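Local coordinates for Alpha/beta hydrolase fold-3 domain protein (Sulfolobus islandicus, PDB 5LK6) that probably hydrolyses carboxylic esters, as expected of a thermostable lipase/carboxylesterase with the alpha/beta hydrolase fold, at residues 52-57 and 121-126; 91-96 and 288-293; 104-109 and 137-142; 127-132 and 166-171. One frame throughout, in Å; residues are numbered along the deposited sequence.

Contact 1: 52-57 and 121-126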
loop_
_atom_site.group_PDB
_atom_site.type_symbol
_atom_site.label_atom_id
_atom_site.label_comp_id
_atom_site.label_asym_id
_atom_site.label_seq_id
_atom_site.Cartn_x
_atom_site.Cartn_y
_atom_site.Cartn_z
ATOM N N PRO A 52 -15.199 -29.997 10.431
ATOM C CA PRO A 52 -14.853 -31.414 10.392
ATOM C C PRO A 52 -13.688 -31.728 9.422
ATOM O O PRO A 52 -13.890 -32.066 8.252
ATOM C CB PRO A 52 -16.186 -32.081 9.981
ATOM C CG PRO A 52 -16.850 -31.089 9.121
ATOM C CD PRO A 52 -16.455 -29.734 9.695
ATOM N N GLY A 53 -12.467 -31.635 9.940
ATOM C CA GLY A 53 -11.271 -31.886 9.150
ATOM C C GLY A 53 -10.972 -33.346 8.866
ATOM O O GLY A 53 -11.366 -34.201 9.614
ATOM N N SER A 54 -10.199 -33.606 7.814
ATOM C CA SER A 54 -9.734 -34.945 7.479
ATOM C C SER A 54 -8.940 -35.604 8.643
ATOM O O SER A 54 -9.039 -36.802 8.828
ATOM C CB SER A 54 -8.968 -34.968 6.124
ATOM O OG SER A 54 -7.564 -34.684 6.206
ATOM N N GLU A 55 -8.194 -34.826 9.437
ATOM C CA GLU A 55 -7.375 -35.371 10.543
ATOM C C GLU A 55 -7.692 -34.835 11.918
ATOM O O GLU A 55 -7.163 -35.335 12.908
ATOM C CB GLU A 55 -5.882 -35.133 10.265
ATOM C CG GLU A 55 -5.296 -36.097 9.249
ATOM C CD GLU A 55 -3.857 -35.802 8.906
ATOM O OE1 GLU A 55 -3.235 -34.943 9.598
ATOM O OE2 GLU A 55 -3.371 -36.437 7.930
ATOM N N ALA A 56 -8.507 -33.799 12.010
ATOM C CA ALA A 56 -8.833 -33.255 13.307
ATOM C C ALA A 56 -10.114 -32.473 13.253
ATOM O O ALA A 56 -10.612 -32.144 12.194
ATOM C CB ALA A 56 -7.704 -32.356 13.782
ATOM N N ASN A 57 -10.618 -32.164 14.425
ATOM C CA ASN A 57 -11.707 -31.255 14.565
ATOM C C ASN A 57 -11.149 -29.833 14.768
ATOM O O ASN A 57 -10.653 -29.481 15.853
ATOM C CB ASN A 57 -12.615 -31.693 15.715
ATOM C CG ASN A 57 -14.063 -31.455 15.388
ATOM O OD1 ASN A 57 -14.666 -30.478 15.848
ATOM N ND2 ASN A 57 -14.611 -32.299 14.511
ATOM N N ALA A 121 -0.373 -28.372 9.920
ATOM C CA ALA A 121 -0.889 -27.033 9.708
ATOM C C ALA A 121 -1.423 -26.802 8.287
ATOM O O ALA A 121 -2.362 -26.014 8.108
ATOM C CB ALA A 121 0.168 -26.010 10.004
ATOM N N VAL A 122 -0.819 -27.452 7.296
ATOM C CA VAL A 122 -1.199 -27.233 5.903
ATOM C C VAL A 122 -2.506 -27.951 5.677
ATOM O O VAL A 122 -3.449 -27.376 5.123
ATOM C CB VAL A 122 -0.154 -27.818 4.914
ATOM C CG1 VAL A 122 -0.667 -27.873 3.481
ATOM C CG2 VAL A 122 1.169 -27.040 4.988
ATOM N N ILE A 123 -2.541 -29.220 6.098
ATOM C CA ILE A 123 -3.729 -30.031 5.949
ATOM C C ILE A 123 -4.953 -29.425 6.654
ATOM O O ILE A 123 -6.020 -29.395 6.067
ATOM C CB ILE A 123 -3.493 -31.468 6.408
ATOM C CG1 ILE A 123 -2.512 -32.177 5.442
ATOM C CG2 ILE A 123 -4.823 -32.231 6.448
ATOM C CD1 ILE A 123 -1.927 -33.447 6.044
ATOM N N ASP A 124 -4.795 -28.913 7.872
ATOM C CA ASP A 124 -5.886 -28.190 8.516
ATOM C C ASP A 124 -6.325 -26.940 7.734
ATOM O O ASP A 124 -7.526 -26.690 7.561
ATOM C CB ASP A 124 -5.511 -27.790 9.948
ATOM C CG ASP A 124 -5.417 -28.987 10.907
ATOM O OD1 ASP A 124 -5.665 -30.140 10.479
ATOM O OD2 ASP A 124 -5.102 -28.766 12.105
ATOM N N SER A 125 -5.359 -26.150 7.285
ATOM C CA SER A 125 -5.641 -24.908 6.576
ATOM C C SER A 125 -6.394 -25.185 5.254
ATOM O O SER A 125 -7.341 -24.473 4.930
ATOM C CB SER A 125 -4.351 -24.120 6.317
ATOM O OG SER A 125 -3.807 -23.635 7.524
ATOM N N PHE A 126 -5.987 -26.217 4.525
ATOM C CA PHE A 126 -6.707 -26.656 3.344
ATOM C C PHE A 126 -8.091 -27.200 3.627
ATOM O O PHE A 126 -9.038 -26.865 2.948
ATOM C CB PHE A 126 -5.957 -27.761 2.647
ATOM C CG PHE A 126 -6.618 -28.222 1.383
ATOM C CD1 PHE A 126 -6.612 -27.407 0.240
ATOM C CD2 PHE A 126 -7.246 -29.479 1.311
ATOM C CE1 PHE A 126 -7.217 -27.828 -0.953
ATOM C CE2 PHE A 126 -7.853 -29.910 0.119
ATOM C CZ PHE A 126 -7.847 -29.086 -1.007
HETATM O O HOH W 1 -7.616 -31.784 9.319
#
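Ile123 leans from its helix against Ser54 and Glu55 of the turn between strands 46-52 and 57-63. From its CB the side chain forks. The short branch, CG2, lies anti to the backbone N and ends 3.7 Å from Ser54 OG, a van der Waals approach of methyl to hydroxyl. That hydroxyl finds its polar partner one helical turn further on, in a hydrogen bond with Asp127. The long branch leaves CB as CG1, beside the backbone N, and with chi2 at 164° carries CD1 outward to the carboxylate of Glu55, 3.8 Å from Glu55 OE2 and 4.1 Å from Glu55 OE1. The two side chains cross at about a right angle, and of the extended glutamate it is the carboxylate end that comes up to the methyl.

The polar half of the contact is indirect. A water accepts from Glu55 N at 3.1 Å and donates to Asp124 OD1 at 2.8 Å, linking turn to helix. Arg111 forms salt bridges with both Glu55 and Asp124, which probably eases the repulsion between two carboxylates whose nearest oxygens, Glu55 OE1 and Asp124 OD1, are 5.5 Å apart. Across the turn, Gly53 N makes a weak hydrogen bond to Ala56 O. The arrangement is that of a beta-hairpin turn at the antiparallel end of an alpha/beta hydrolase sheet, docked near the surface on the flanking helix 120-133.

Contact 2: 91-96 and 288-293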
loop_
_atom_site.group_PDB
_atom_site.type_symbol
_atom_site.label_atom_id
_atom_site.label_comp_id
_atom_site.label_asym_id
_atom_site.label_seq_id
_atom_site.Cartn_x
_atom_site.Cartn_y
_atom_site.Cartn_z
ATOM N N ASP A 91 -7.280 -11.960 17.482
ATOM C CA ASP A 91 -8.624 -11.510 17.463
ATOM C C ASP A 91 -8.693 -9.973 17.161
ATOM O O ASP A 91 -9.514 -9.553 16.340
ATOM C CB ASP A 91 -9.314 -11.944 18.782
ATOM C CG ASP A 91 -10.823 -11.560 18.843
ATOM O OD1 ASP A 91 -11.688 -12.358 18.365
ATOM O OD2 ASP A 91 -11.074 -10.438 19.386
ATOM N N PRO A 92 -7.821 -9.161 17.785
ATOM C CA PRO A 92 -7.790 -7.765 17.374
ATOM C C PRO A 92 -7.506 -7.507 15.879
ATOM O O PRO A 92 -8.179 -6.682 15.240
ATOM C CB PRO A 92 -6.687 -7.161 18.243
ATOM C CG PRO A 92 -6.708 -7.982 19.473
ATOM C CD PRO A 92 -6.975 -9.381 18.967
ATOM N N LEU A 93 -6.550 -8.216 15.317
ATOM C CA LEU A 93 -6.266 -8.027 13.909
ATOM C C LEU A 93 -7.428 -8.493 13.031
ATOM O O LEU A 93 -7.745 -7.847 12.038
ATOM C CB LEU A 93 -4.978 -8.767 13.554
ATOM C CG LEU A 93 -4.543 -8.780 12.098
ATOM C CD1 LEU A 93 -4.320 -7.390 11.557
ATOM C CD2 LEU A 93 -3.270 -9.606 11.993
ATOM N N CYS A 94 -8.026 -9.630 13.375
ATOM C CA CYS A 94 -9.018 -10.230 12.510
ATOM C C CYS A 94 -10.244 -9.371 12.544
ATOM O O CYS A 94 -10.883 -9.193 11.531
ATOM C CB CYS A 94 -9.374 -11.640 12.925
ATOM S SG CYS A 94 -8.153 -12.844 12.378
ATOM N N ARG A 95 -10.535 -8.815 13.712
ATOM C CA ARG A 95 -11.626 -7.837 13.842
ATOM C C ARG A 95 -11.406 -6.652 12.962
ATOM O O ARG A 95 -12.317 -6.233 12.303
ATOM C CB ARG A 95 -11.783 -7.345 15.289
ATOM C CG ARG A 95 -12.534 -8.321 16.185
ATOM C CD ARG A 95 -12.384 -7.898 17.641
ATOM N NE ARG A 95 -13.215 -8.769 18.472
ATOM C CZ ARG A 95 -14.538 -8.666 18.621
ATOM N NH1 ARG A 95 -15.250 -7.698 18.050
ATOM N NH2 ARG A 95 -15.150 -9.565 19.360
ATOM N N ALA A 96 -10.181 -6.125 12.967
ATOM C CA ALA A 96 -9.810 -4.950 12.192
ATOM C C ALA A 96 -9.862 -5.215 10.703
ATOM O O ALA A 96 -10.287 -4.360 9.939
ATOM C CB ALA A 96 -8.437 -4.448 12.588
ATOM N N ASP A 288 -2.478 1.253 8.085
ATOM C CA ASP A 288 -2.506 1.510 6.632
ATOM C C ASP A 288 -2.485 0.226 5.837
ATOM O O ASP A 288 -3.201 0.117 4.876
ATOM C CB ASP A 288 -1.419 2.501 6.215
ATOM C CG ASP A 288 -1.595 3.867 6.885
ATOM O OD1 ASP A 288 -2.734 4.242 7.258
ATOM O OD2 ASP A 288 -0.577 4.583 7.027
ATOM N N ALA A 289 -1.727 -0.760 6.279
ATOM C CA ALA A 289 -1.742 -2.083 5.661
ATOM C C ALA A 289 -3.085 -2.757 5.806
ATOM O O ALA A 289 -3.540 -3.451 4.907
ATOM C CB ALA A 289 -0.683 -2.963 6.292
ATOM N N ILE A 290 -3.705 -2.593 6.965
ATOM C CA ILE A 290 -5.053 -3.146 7.179
ATOM C C ILE A 290 -6.064 -2.496 6.221
ATOM O O ILE A 290 -6.843 -3.190 5.576
ATOM C CB ILE A 290 -5.503 -3.025 8.642
ATOM C CG1 ILE A 290 -4.676 -3.990 9.482
ATOM C CG2 ILE A 290 -6.982 -3.385 8.783
ATOM C CD1 ILE A 290 -4.603 -3.646 10.969
ATOM N N SER A 291 -6.007 -1.177 6.126
ATOM C CA SER A 291 -6.746 -0.447 5.139
ATOM C C SER A 291 -6.511 -0.949 3.719
ATOM O O SER A 291 -7.470 -1.161 2.979
ATOM C CB SER A 291 -6.362 1.020 5.198
ATOM O OG SER A 291 -6.912 1.661 6.314
ATOM N N LEU A 292 -5.254 -1.172 3.324
ATOM C CA LEU A 292 -4.971 -1.722 1.963
ATOM C C LEU A 292 -5.689 -3.043 1.720
ATOM O O LEU A 292 -6.359 -3.213 0.719
ATOM C CB LEU A 292 -3.473 -1.881 1.716
ATOM C CG LEU A 292 -3.012 -2.361 0.330
ATOM C CD1 LEU A 292 -3.466 -1.394 -0.729
ATOM C CD2 LEU A 292 -1.512 -2.413 0.350
ATOM N N ILE A 293 -5.585 -3.913 2.703
ATOM C CA ILE A 293 -6.153 -5.225 2.655
ATOM C C ILE A 293 -7.672 -5.135 2.516
ATOM O O ILE A 293 -8.287 -5.789 1.649
ATOM C CB ILE A 293 -5.726 -6.050 3.902
ATOM C CG1 ILE A 293 -4.235 -6.380 3.793
ATOM C CG2 ILE A 293 -6.519 -7.354 4.008
ATOM C CD1 ILE A 293 -3.611 -6.861 5.087
#
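Ile290 divides its side chain between Leu93 and Ala96, residues on neighbouring turns of helix 91-101. The apolar contacts come first. Leu93 CG stands anti to the backbone N (chi1 176°), which swings CD1 toward the second helix, where it lies 3.8 Å from Ile290 CD1 and 4.0 Å from Ile290 CG1. The other branch of the isoleucine turns to Ala96: CG2 lies 4.2 Å from Ala96 CB and 3.6 Å from Ala96 O, so a methyl rests on the backbone as well as on the small side chain.

The ionic interactions lie outside the interface of the two segments. Arg95 NE reaches back one turn to Asp91 OD2, 2.9 Å away with an N-H...O angle of 148°; the oxygen lies in the guanidinium plane, but the N-H comes to its syn side tilted 29° out of the carboxylate plane. Arg61 binds the other oxygen of Asp91 in a second salt bridge. On helix 285-302, Asp288 pairs with Arg299 of the second subunit, placing this helix at the dimer interface.

Toward the central sheet, Leu93 packs on Tyr76 and Ile293 on Ile174 and Ile176. Contact between the segments thus rests on hydrocarbon fit and burial and should depend little on ionisation, whereas the charges tie helix 91-101 to itself and to strand 57-63, and helix 285-302 to the second subunit.

Contact 3: 104-109 and 137-142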
loop_
_atom_site.group_PDB
_atom_site.type_symbol
_atom_site.label_atom_id
_atom_site.label_comp_id
_atom_site.label_asym_id
_atom_site.label_seq_id
_atom_site.Cartn_x
_atom_site.Cartn_y
_atom_site.Cartn_z
ATOM N N VAL A 104 -16.838 -11.557 5.640
ATOM C CA VAL A 104 -16.815 -12.520 6.714
ATOM C C VAL A 104 -15.383 -12.984 6.837
ATOM O O VAL A 104 -14.777 -13.404 5.844
ATOM C CB VAL A 104 -17.699 -13.733 6.414
ATOM C CG1 VAL A 104 -17.537 -14.805 7.517
ATOM C CG2 VAL A 104 -19.131 -13.301 6.282
ATOM N N VAL A 105 -14.840 -12.897 8.041
ATOM C CA VAL A 105 -13.519 -13.479 8.317
ATOM C C VAL A 105 -13.677 -14.781 9.132
ATOM O O VAL A 105 -14.353 -14.790 10.165
ATOM C CB VAL A 105 -12.588 -12.473 9.037
ATOM C CG1 VAL A 105 -11.251 -13.131 9.386
ATOM C CG2 VAL A 105 -12.345 -11.266 8.120
ATOM N N VAL A 106 -13.062 -15.851 8.638
ATOM C CA VAL A 106 -12.946 -17.122 9.333
ATOM C C VAL A 106 -11.445 -17.354 9.703
ATOM O O VAL A 106 -10.643 -17.802 8.877
ATOM C CB VAL A 106 -13.468 -18.243 8.412
ATOM C CG1 VAL A 106 -13.455 -19.615 9.091
ATOM C CG2 VAL A 106 -14.856 -17.922 7.978
ATOM N N SER A 107 -11.097 -17.024 10.941
ATOM C CA SER A 107 -9.783 -17.237 11.547
ATOM C C SER A 107 -9.637 -18.720 11.974
ATOM O O SER A 107 -10.341 -19.191 12.873
ATOM C CB SER A 107 -9.679 -16.303 12.749
ATOM O OG SER A 107 -8.439 -16.401 13.372
ATOM N N VAL A 108 -8.763 -19.469 11.297
ATOM C CA VAL A 108 -8.598 -20.914 11.532
ATOM C C VAL A 108 -7.546 -21.205 12.631
ATOM O O VAL A 108 -6.439 -20.726 12.508
ATOM C CB VAL A 108 -8.213 -21.594 10.226
ATOM C CG1 VAL A 108 -8.063 -23.085 10.416
ATOM C CG2 VAL A 108 -9.275 -21.333 9.132
ATOM N N ASP A 109 -7.898 -21.919 13.719
ATOM C CA ASP A 109 -6.924 -22.463 14.722
ATOM C C ASP A 109 -6.362 -23.792 14.193
ATOM O O ASP A 109 -6.675 -24.870 14.693
ATOM C CB ASP A 109 -7.551 -22.667 16.145
ATOM C CG ASP A 109 -6.956 -21.764 17.219
ATOM O OD1 ASP A 109 -5.775 -21.376 17.112
ATOM O OD2 ASP A 109 -7.645 -21.458 18.229
ATOM N N ASP A 137 -23.446 -21.025 2.146
ATOM C CA ASP A 137 -24.806 -20.884 2.690
ATOM C C ASP A 137 -24.789 -20.616 4.199
ATOM O O ASP A 137 -25.545 -19.762 4.662
ATOM C CB ASP A 137 -25.725 -22.082 2.278
ATOM C CG ASP A 137 -25.016 -23.494 2.438
ATOM O OD1 ASP A 137 -24.229 -23.984 1.506
ATOM O OD2 ASP A 137 -25.255 -24.100 3.528
ATOM N N LYS A 138 -23.894 -21.261 4.959
ATOM C CA LYS A 138 -23.778 -20.996 6.412
ATOM C C LYS A 138 -23.358 -19.554 6.720
ATOM O O LYS A 138 -23.539 -19.104 7.826
ATOM C CB LYS A 138 -22.753 -21.932 7.126
ATOM C CG LYS A 138 -23.219 -23.249 7.749
ATOM C CD LYS A 138 -23.555 -24.325 6.700
ATOM C CE LYS A 138 -23.217 -25.746 7.169
ATOM N NZ LYS A 138 -23.703 -26.018 8.560
ATOM N N PHE A 139 -22.728 -18.861 5.772
ATOM C CA PHE A 139 -22.068 -17.567 6.021
ATOM C C PHE A 139 -22.634 -16.447 5.195
ATOM O O PHE A 139 -22.200 -15.287 5.361
ATOM C CB PHE A 139 -20.571 -17.678 5.642
ATOM C CG PHE A 139 -19.824 -18.695 6.436
ATOM C CD1 PHE A 139 -19.491 -18.446 7.748
ATOM C CD2 PHE A 139 -19.498 -19.913 5.889
ATOM C CE1 PHE A 139 -18.812 -19.389 8.495
ATOM C CE2 PHE A 139 -18.839 -20.867 6.637
ATOM C CZ PHE A 139 -18.482 -20.607 7.941
ATOM N N ASP A 140 -23.558 -16.813 4.296
ATOM C CA ASP A 140 -24.196 -15.908 3.319
ATOM C C ASP A 140 -23.085 -15.418 2.406
ATOM O O ASP A 140 -22.926 -14.241 2.232
ATOM C CB ASP A 140 -25.014 -14.774 4.048
ATOM C CG ASP A 140 -25.965 -13.960 3.103
ATOM O OD1 ASP A 140 -26.130 -14.320 1.879
ATOM O OD2 ASP A 140 -26.513 -12.927 3.626
ATOM N N GLY A 141 -22.320 -16.341 1.830
ATOM C CA GLY A 141 -21.111 -16.017 1.096
ATOM C C GLY A 141 -21.246 -16.115 -0.390
ATOM O O GLY A 141 -20.385 -16.694 -1.053
ATOM N N LYS A 142 -22.289 -15.534 -0.955
ATOM C CA LYS A 142 -22.468 -15.606 -2.432
ATOM C C LYS A 142 -21.265 -15.057 -3.148
ATOM O O LYS A 142 -20.999 -15.490 -4.230
ATOM C CB LYS A 142 -23.739 -14.858 -2.988
ATOM C CG LYS A 142 -25.109 -15.563 -2.878
ATOM C CD LYS A 142 -25.779 -15.391 -1.490
ATOM C CE LYS A 142 -25.480 -16.507 -0.462
ATOM N NZ LYS A 142 -26.714 -17.251 -0.046
#
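Phe139, in the loop 137-142, meets Val104 and Val106, two residues on the same side of strand 104-108. Lys138 comes just before it and sends its long chain elsewhere, but its CB sits 4.0 Å above one face of the Phe139 ring, offset toward the rim. In Phe139 itself CG lies beside the backbone N (chi1 -61°), which points the ring at the strand. Its atoms then follow the valines in order: CD1 is 4.1 Å from Val104 CG1, and CE1, the next atom round the ring, is 4.3 Å from Val106 CG2. The side chains of Val104 and Phe139 cross at about a right angle. Val104 uses both methyls: CG1 on the ring and CG2 3.8 Å from Phe139 O.

Asp140 follows with a left-handed backbone (phi 64°). Its OD1 forms a salt bridge with Lys142 NZ at 3.6 Å, across Gly141, while its side chain also packs on Pro70. Val62, Trp131 and Val132 add further apolar contacts to Phe139.

The loop thus tucks an aromatic ring between helix and sheet on the return leg of a beta-alpha-beta crossover; the connection, from strand 104-108 through helix 120-133 to strand 144-150, passes over strand 72-77, as is characteristic of alpha/beta hydrolases.

Contact 4: 127-132 and 166-171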
loop_
_atom_site.group_PDB
_atom_site.type_symbol
_atom_site.label_atom_id
_atom_site.label_comp_id
_atom_site.label_asym_id
_atom_site.label_seq_id
_atom_site.Cartn_x
_atom_site.Cartn_y
_atom_site.Cartn_z
ATOM N N ASP A 127 -8.195 -28.102 4.577
ATOM C CA ASP A 127 -9.467 -28.729 4.895
ATOM C C ASP A 127 -10.506 -27.715 5.311
ATOM O O ASP A 127 -11.656 -27.871 4.929
ATOM C CB ASP A 127 -9.302 -29.767 6.016
ATOM C CG ASP A 127 -8.595 -31.003 5.548
ATOM O OD1 ASP A 127 -8.356 -31.130 4.336
ATOM O OD2 ASP A 127 -8.262 -31.850 6.393
ATOM N N ALA A 128 -10.100 -26.725 6.125
ATOM C CA ALA A 128 -10.951 -25.584 6.507
ATOM C C ALA A 128 -11.339 -24.750 5.287
ATOM O O ALA A 128 -12.505 -24.444 5.103
ATOM C CB ALA A 128 -10.278 -24.723 7.553
ATOM N N THR A 129 -10.388 -24.432 4.418
ATOM C CA THR A 129 -10.713 -23.680 3.221
ATOM C C THR A 129 -11.756 -24.423 2.371
ATOM O O THR A 129 -12.744 -23.845 1.928
ATOM C CB THR A 129 -9.449 -23.345 2.401
ATOM O OG1 THR A 129 -8.626 -22.497 3.195
ATOM C CG2 THR A 129 -9.786 -22.623 1.102
ATOM N N ASN A 130 -11.531 -25.707 2.190
ATOM C CA ASN A 130 -12.365 -26.546 1.368
ATOM C C ASN A 130 -13.763 -26.649 1.949
ATOM O O ASN A 130 -14.773 -26.536 1.235
ATOM C CB ASN A 130 -11.711 -27.899 1.271
ATOM C CG ASN A 130 -12.338 -28.777 0.225
ATOM O OD1 ASN A 130 -12.138 -28.639 -0.989
ATOM N ND2 ASN A 130 -13.056 -29.732 0.705
ATOM N N TRP A 131 -13.834 -26.782 3.248
ATOM C CA TRP A 131 -15.107 -26.893 3.886
ATOM C C TRP A 131 -15.896 -25.591 3.858
ATOM O O TRP A 131 -17.097 -25.618 3.577
ATOM C CB TRP A 131 -14.932 -27.334 5.324
ATOM C CG TRP A 131 -16.185 -27.555 6.049
ATOM C CD1 TRP A 131 -16.912 -28.744 6.115
ATOM C CD2 TRP A 131 -16.895 -26.595 6.862
ATOM N NE1 TRP A 131 -18.007 -28.564 6.932
ATOM C CE2 TRP A 131 -18.032 -27.276 7.413
ATOM C CE3 TRP A 131 -16.664 -25.260 7.212
ATOM C CZ2 TRP A 131 -18.940 -26.657 8.285
ATOM C CZ3 TRP A 131 -17.587 -24.617 8.078
ATOM C CH2 TRP A 131 -18.721 -25.331 8.595
ATOM N N VAL A 132 -15.237 -24.467 4.168
ATOM C CA VAL A 132 -15.903 -23.161 4.137
ATOM C C VAL A 132 -16.454 -22.881 2.710
ATOM O O VAL A 132 -17.570 -22.414 2.545
ATOM C CB VAL A 132 -14.975 -22.037 4.637
ATOM C CG1 VAL A 132 -15.521 -20.641 4.277
ATOM C CG2 VAL A 132 -14.747 -22.164 6.129
ATOM N N GLY A 166 -7.444 -26.096 -9.661
ATOM C CA GLY A 166 -8.371 -27.092 -10.256
ATOM C C GLY A 166 -9.349 -27.809 -9.309
ATOM O O GLY A 166 -9.897 -28.848 -9.650
ATOM N N LYS A 167 -9.506 -27.306 -8.092
ATOM C CA LYS A 167 -10.464 -27.840 -7.140
ATOM C C LYS A 167 -11.357 -26.748 -6.600
ATOM O O LYS A 167 -12.502 -27.001 -6.308
ATOM C CB LYS A 167 -9.771 -28.446 -5.920
ATOM C CG LYS A 167 -8.870 -29.679 -6.090
ATOM C CD LYS A 167 -9.043 -30.640 -4.871
ATOM C CE LYS A 167 -7.799 -31.432 -4.448
ATOM N NZ LYS A 167 -7.036 -31.878 -5.638
ATOM N N LEU A 168 -10.824 -25.544 -6.397
ATOM C CA LEU A 168 -11.508 -24.446 -5.729
ATOM C C LEU A 168 -11.227 -23.185 -6.531
ATOM O O LEU A 168 -10.074 -22.947 -6.865
ATOM C CB LEU A 168 -10.882 -24.270 -4.345
ATOM C CG LEU A 168 -11.540 -24.831 -3.106
ATOM C CD1 LEU A 168 -12.040 -26.241 -3.321
ATOM C CD2 LEU A 168 -10.592 -24.801 -1.927
ATOM N N ASN A 169 -12.233 -22.348 -6.786
ATOM C CA ASN A 169 -11.982 -21.014 -7.363
ATOM C C ASN A 169 -11.939 -20.004 -6.262
ATOM O O ASN A 169 -12.948 -19.438 -5.894
ATOM C CB ASN A 169 -13.003 -20.641 -8.437
ATOM C CG ASN A 169 -13.104 -21.725 -9.503
ATOM O OD1 ASN A 169 -14.198 -22.042 -9.958
ATOM N ND2 ASN A 169 -11.958 -22.345 -9.866
ATOM N N LEU A 170 -10.741 -19.799 -5.735
ATOM C CA LEU A 170 -10.494 -18.745 -4.751
ATOM C C LEU A 170 -10.490 -17.371 -5.461
ATOM O O LEU A 170 -9.963 -17.230 -6.564
ATOM C CB LEU A 170 -9.175 -19.021 -3.993
ATOM C CG LEU A 170 -9.233 -20.345 -3.228
ATOM C CD1 LEU A 170 -7.881 -20.753 -2.661
ATOM C CD2 LEU A 170 -10.324 -20.277 -2.147
ATOM N N LYS A 171 -11.099 -16.363 -4.854
ATOM C CA LYS A 171 -11.130 -15.064 -5.532
ATOM C C LYS A 171 -9.745 -14.403 -5.510
ATOM O O LYS A 171 -9.391 -13.690 -6.469
ATOM C CB LYS A 171 -12.176 -14.094 -4.944
ATOM C CG LYS A 171 -13.637 -14.504 -5.051
ATOM C CD LYS A 171 -14.035 -14.991 -6.436
ATOM C CE LYS A 171 -15.534 -14.812 -6.691
ATOM N NZ LYS A 171 -15.820 -15.048 -8.126
#
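With CG2 anti to the backbone N and OG1 beside it (chi1 -64°), Thr129 presents its methyl to Leu168 and Leu170. On the next residue, Asn130, CG likewise stands anti to the N (chi1 -169°), and a chi2 of 76° turns the amide oxygen toward the loop. Leu168 fits against both. Its CD2 lies 3.8 Å from Thr129 CG2 and 4.1 Å from Asn130 CA, close to the helix backbone, while its CD1 comes within 3.3 Å of Asn130 OD1. The latter is a methyl beside an amide oxygen, with the asparagine and leucine side chains crossing at about a right angle.

Leu170, two residues on, adds its CD2 at 4.0 Å from Thr129 CG2, so the threonine methyl is shared by two leucines. The hydroxyl of Thr129 takes no part in this, being hydrogen-bonded to Ser125 O one turn earlier in the helix. Between the two segments the contact is therefore largely one of methyl groups and is buried, although Asn130 stays partly exposed.

Loop 166-171 brings the chain from helix 152-163 to strand 173-176 and here passes along helix 120-133. Thr129 also rests on Ile75 and Ile147 of the sheet beneath, Leu170 packs on Val145 of strand 144-150, and Trp131 of the same helix leans on strand 46-52.

From the N terminus, the hairpin turn 52-57 comes first and waits for helix 120-133, which closes contact 1 at 121-126. Segment 91-96 has by then opened contact 2, and strand 104-108 contact 3; contact 1 crosses both. The same helix goes straight on into 127-132, so contact 4 opens as contact 1 ends, crossing contact 3, which closes at 137-142. Contact 4 closes at 166-171. Contacts 3 and 4 both lie within the long span of contact 2, completed only by the C-terminal helix 285-302. Contacts 1, 3 and 4 gather hairpin, sheet and loops around helix 120-133; contact 2, some 22 Å from contact 4 between centres, joins two other helices.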